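Local coordinates for protein general negative regulator of transcription subunit 2 (Saccharomyces cerevisiae, PDB 4BY6) that acts as a core subunit of the CCR4-NOT complex, needed for the integrity of this mRNA deadenylase and negative regulator of transcription, at residues 110-115 with 133-138. Sequence-based numbering, arbitrary orientation.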
ATOM      1  N   GLU E 110     -13.068 -33.354   0.070  1.00 36.93           N
ATOM      2  CA  GLU E 110     -12.750 -31.933  -0.054  1.00 37.25           C
ATOM      3  C   GLU E 110     -11.669 -31.692  -1.088  1.00 45.85           C
ATOM      4  O   GLU E 110     -11.800 -30.785  -1.912  1.00 51.12           O
ATOM      5  CB  GLU E 110     -12.309 -31.335   1.271  1.00 45.16           C
ATOM      6  CG  GLU E 110     -13.402 -30.688   2.050  1.00 54.25           C
ATOM      7  CD  GLU E 110     -13.863 -31.563   3.165  1.00 76.68           C
ATOM      8  OE1 GLU E 110     -13.794 -32.810   2.990  1.00 82.99           O
ATOM      9  OE2 GLU E 110     -14.278 -31.007   4.210  1.00 86.05           O
ATOM     10  N   THR E 111     -10.616 -32.507  -1.079  1.00 39.15           N
ATOM     11  CA  THR E 111      -9.563 -32.317  -2.077  1.00 39.24           C
ATOM     12  C   THR E 111     -10.087 -32.458  -3.512  1.00 42.02           C
ATOM     13  O   THR E 111      -9.727 -31.655  -4.391  1.00 44.15           O
ATOM     14  CB  THR E 111      -8.403 -33.280  -1.818  1.00 38.79           C
ATOM     15  OG1 THR E 111      -7.771 -32.873  -0.601  1.00 33.25           O
ATOM     16  CG2 THR E 111      -7.361 -33.237  -2.949  1.00 26.84           C
ATOM     17  N   LEU E 112     -10.983 -33.426  -3.732  1.00 46.42           N
ATOM     18  CA  LEU E 112     -11.627 -33.607  -5.035  1.00 40.40           C
ATOM     19  C   LEU E 112     -12.488 -32.378  -5.410  1.00 46.77           C
ATOM     20  O   LEU E 112     -12.480 -31.920  -6.574  1.00 43.18           O
ATOM     21  CB  LEU E 112     -12.499 -34.858  -5.028  1.00 34.09           C
ATOM     22  CG  LEU E 112     -11.902 -36.199  -4.614  1.00 37.83           C
ATOM     23  CD1 LEU E 112     -13.019 -37.223  -4.517  1.00 37.75           C
ATOM     24  CD2 LEU E 112     -10.852 -36.636  -5.606  1.00 34.11           C
ATOM     25  N   PHE E 113     -13.220 -31.844  -4.430  1.00 36.21           N
ATOM     26  CA  PHE E 113     -13.998 -30.638  -4.666  1.00 39.11           C
ATOM     27  C   PHE E 113     -13.084 -29.493  -5.128  1.00 46.30           C
ATOM     28  O   PHE E 113     -13.387 -28.778  -6.088  1.00 50.42           O
ATOM     29  CB  PHE E 113     -14.750 -30.220  -3.408  1.00 38.07           C
ATOM     30  CG  PHE E 113     -15.882 -31.123  -3.043  1.00 36.28           C
ATOM     31  CD1 PHE E 113     -16.618 -31.769  -4.023  1.00 35.60           C
ATOM     32  CD2 PHE E 113     -16.230 -31.302  -1.707  1.00 36.32           C
ATOM     33  CE1 PHE E 113     -17.683 -32.583  -3.677  1.00 37.97           C
ATOM     34  CE2 PHE E 113     -17.293 -32.123  -1.345  1.00 40.02           C
ATOM     35  CZ  PHE E 113     -18.017 -32.772  -2.320  1.00 41.19           C
ATOM     36  N   PHE E 114     -11.980 -29.316  -4.408  1.00 38.10           N
ATOM     37  CA  PHE E 114     -10.993 -28.298  -4.728  1.00 36.74           C
ATOM     38  C   PHE E 114     -10.525 -28.406  -6.183  1.00 42.23           C
ATOM     39  O   PHE E 114     -10.561 -27.433  -6.949  1.00 39.53           O
ATOM     40  CB  PHE E 114      -9.804 -28.427  -3.795  1.00 31.38           C
ATOM     41  CG  PHE E 114      -8.744 -27.417  -4.031  1.00 33.09           C
ATOM     42  CD1 PHE E 114      -8.737 -26.227  -3.308  1.00 36.75           C
ATOM     43  CD2 PHE E 114      -7.740 -27.652  -4.972  1.00 26.90           C
ATOM     44  CE1 PHE E 114      -7.750 -25.269  -3.518  1.00 31.42           C
ATOM     45  CE2 PHE E 114      -6.737 -26.696  -5.197  1.00 33.06           C
ATOM     46  CZ  PHE E 114      -6.743 -25.506  -4.466  1.00 36.08           C
ATOM     47  N   LEU E 115     -10.063 -29.596  -6.550  1.00 35.05           N
ATOM     48  CA  LEU E 115      -9.645 -29.834  -7.926  1.00 31.43           C
ATOM     49  C   LEU E 115     -10.761 -29.576  -8.944  1.00 37.50           C
ATOM     50  O   LEU E 115     -10.549 -28.886  -9.940  1.00 36.73           O
ATOM     51  CB  LEU E 115      -9.144 -31.265  -8.062  1.00 31.52           C
ATOM     52  CG  LEU E 115      -7.798 -31.486  -7.400  1.00 35.62           C
ATOM     53  CD1 LEU E 115      -7.507 -32.982  -7.361  1.00 39.20           C
ATOM     54  CD2 LEU E 115      -6.714 -30.700  -8.169  1.00 26.81           C
ATOM     55  N   ARG E 133     -18.719 -39.096  -7.919  1.00 41.52           N
ATOM     56  CA  ARG E 133     -19.890 -39.832  -8.347  1.00 46.10           C
ATOM     57  C   ARG E 133     -19.882 -41.219  -7.678  1.00 43.99           C
ATOM     58  O   ARG E 133     -20.904 -41.667  -7.148  1.00 39.30           O
ATOM     59  CB  ARG E 133     -19.922 -39.927  -9.879  1.00 50.93           C
ATOM     60  CG  ARG E 133     -21.271 -40.281 -10.445  1.00 62.53           C
ATOM     61  CD  ARG E 133     -22.181 -39.091 -10.405  1.00 68.22           C
ATOM     62  NE  ARG E 133     -23.568 -39.481 -10.634  1.00 79.53           N
ATOM     63  CZ  ARG E 133     -24.379 -39.914  -9.667  1.00 87.28           C
ATOM     64  NH1 ARG E 133     -23.930 -40.041  -8.422  1.00 85.61           N
ATOM     65  NH2 ARG E 133     -25.639 -40.226  -9.938  1.00 94.90           N
ATOM     66  N   LYS E 134     -18.709 -41.858  -7.653  1.00 44.74           N
ATOM     67  CA  LYS E 134     -18.536 -43.177  -7.045  1.00 40.10           C
ATOM     68  C   LYS E 134     -18.789 -43.196  -5.534  1.00 37.03           C
ATOM     69  O   LYS E 134     -19.252 -44.196  -4.985  1.00 44.49           O
ATOM     70  CB  LYS E 134     -17.132 -43.689  -7.343  1.00 38.16           C
ATOM     71  CG  LYS E 134     -16.686 -44.818  -6.461  1.00 42.82           C
ATOM     72  CD  LYS E 134     -15.388 -45.383  -6.942  1.00 50.80           C
ATOM     73  CE  LYS E 134     -14.795 -46.351  -5.936  1.00 55.04           C
ATOM     74  NZ  LYS E 134     -13.798 -47.197  -6.653  1.00 58.78           N
ATOM     75  N   ARG E 135     -18.471 -42.097  -4.865  1.00 45.02           N
ATOM     76  CA  ARG E 135     -18.692 -41.962  -3.426  1.00 42.64           C
ATOM     77  C   ARG E 135     -20.098 -41.473  -3.104  1.00 47.84           C
ATOM     78  O   ARG E 135     -20.365 -40.970  -1.997  1.00 44.90           O
ATOM     79  CB  ARG E 135     -17.675 -41.007  -2.834  1.00 38.93           C
ATOM     80  CG  ARG E 135     -16.281 -41.469  -3.067  1.00 41.17           C
ATOM     81  CD  ARG E 135     -15.280 -40.452  -2.597  1.00 37.35           C
ATOM     82  NE  ARG E 135     -13.947 -40.882  -2.994  1.00 33.71           N
ATOM     83  CZ  ARG E 135     -12.828 -40.336  -2.549  1.00 40.32           C
ATOM     84  NH1 ARG E 135     -12.883 -39.322  -1.689  1.00 34.92           N
ATOM     85  NH2 ARG E 135     -11.660 -40.799  -2.973  1.00 31.85           N
ATOM     86  N   ASN E 136     -20.982 -41.618  -4.086  1.00 37.70           N
ATOM     87  CA  ASN E 136     -22.396 -41.296  -3.933  1.00 53.84           C
ATOM     88  C   ASN E 136     -22.684 -39.784  -3.723  1.00 43.20           C
ATOM     89  O   ASN E 136     -23.652 -39.411  -3.061  1.00 43.30           O
ATOM     90  CB  ASN E 136     -23.002 -42.126  -2.804  1.00 42.09           C
ATOM     91  CG  ASN E 136     -24.490 -42.241  -2.933  1.00 60.06           C
ATOM     92  OD1 ASN E 136     -25.019 -42.242  -4.049  1.00 65.52           O
ATOM     93  ND2 ASN E 136     -25.193 -42.311  -1.799  1.00 52.40           N
ATOM     94  N   TRP E 137     -21.836 -38.924  -4.287  1.00 43.56           N
ATOM     95  CA  TRP E 137     -22.155 -37.510  -4.423  1.00 47.43           C
ATOM     96  C   TRP E 137     -22.844 -37.322  -5.759  1.00 51.44           C
ATOM     97  O   TRP E 137     -22.494 -37.973  -6.735  1.00 56.45           O
ATOM     98  CB  TRP E 137     -20.897 -36.636  -4.364  1.00 43.44           C
ATOM     99  CG  TRP E 137     -20.348 -36.482  -3.013  1.00 46.66           C
ATOM    100  CD1 TRP E 137     -19.431 -37.295  -2.401  1.00 46.39           C
ATOM    101  CD2 TRP E 137     -20.655 -35.447  -2.079  1.00 46.61           C
ATOM    102  NE1 TRP E 137     -19.158 -36.829  -1.143  1.00 38.86           N
ATOM    103  CE2 TRP E 137     -19.894 -35.694  -0.917  1.00 46.13           C
ATOM    104  CE3 TRP E 137     -21.499 -34.334  -2.110  1.00 44.95           C
ATOM    105  CZ2 TRP E 137     -19.952 -34.862   0.208  1.00 44.17           C
ATOM    106  CZ3 TRP E 137     -21.560 -33.514  -0.995  1.00 46.52           C
ATOM    107  CH2 TRP E 137     -20.786 -33.781   0.150  1.00 45.79           C
ATOM    108  N   ARG E 138     -23.806 -36.421  -5.817  1.00 50.89           N
ATOM    109  CA  ARG E 138     -24.425 -36.078  -7.081  1.00 49.89           C
ATOM    110  C   ARG E 138     -24.208 -34.588  -7.356  1.00 52.90           C
ATOM    111  O   ARG E 138     -24.201 -33.769  -6.434  1.00 56.83           O
ATOM    112  CB  ARG E 138     -25.909 -36.429  -7.062  1.00 44.65           C
ATOM    113  CG  ARG E 138     -26.222 -37.901  -7.270  1.00 44.38           C
ATOM    114  CD  ARG E 138     -27.124 -38.410  -6.125  1.00 66.67           C
ATOM    115  NE  ARG E 138     -28.560 -38.562  -6.424  1.00 70.13           N
ATOM    116  CZ  ARG E 138     -29.491 -38.801  -5.495  1.00 63.70           C
ATOM    117  NH1 ARG E 138     -29.136 -38.896  -4.215  1.00 60.91           N
ATOM    118  NH2 ARG E 138     -30.777 -38.936  -5.831  1.00 59.30           N
TER
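A T-shaped aromatic pair, F113 against W137, joins helix 109-118 to the turn that leads from helix 123-134 into the β-sheet of the NOT2/NOT3/NOT5 C-terminal domain. The F113 ring comes in edge first, its CZ lying 3.5 Å above the plane of the indole and over the centre of the indole's six-membered ring; CZ is 3.7 Å from W137 CE2. Ring planes stand at 90°, and the centroids of the phenyl and the indole six-membered ring are 4.9 Å apart. In W137, CG anti to the carbonyl carbon (chi1 -75°) swings the indole toward helix 109-118, and chi2 near 90° presents its face. The turn is a Schellman motif: N136, with positive phi, is the C-prime residue, N136 N bonds to R133 O and W137 N to L132 O, and the chain runs on into strand 138-140. F113 also stacks on F171 and meets W146, so the pair belongs to an aromatic cluster between helices and sheet. An alanine in place of W137 would probably leave the F113 edge without its aromatic face and open a gap toward strand 145-149. Beside the pair, L112 CD1 sits over one face of the R135 guanidinium, offset toward its rim, 3.5 Å from R135 NH1. An extended chain from CG to NE carries that group across to L112, where salt bridges to E131 and D109 and a hydrogen bond to F107 O help fix it.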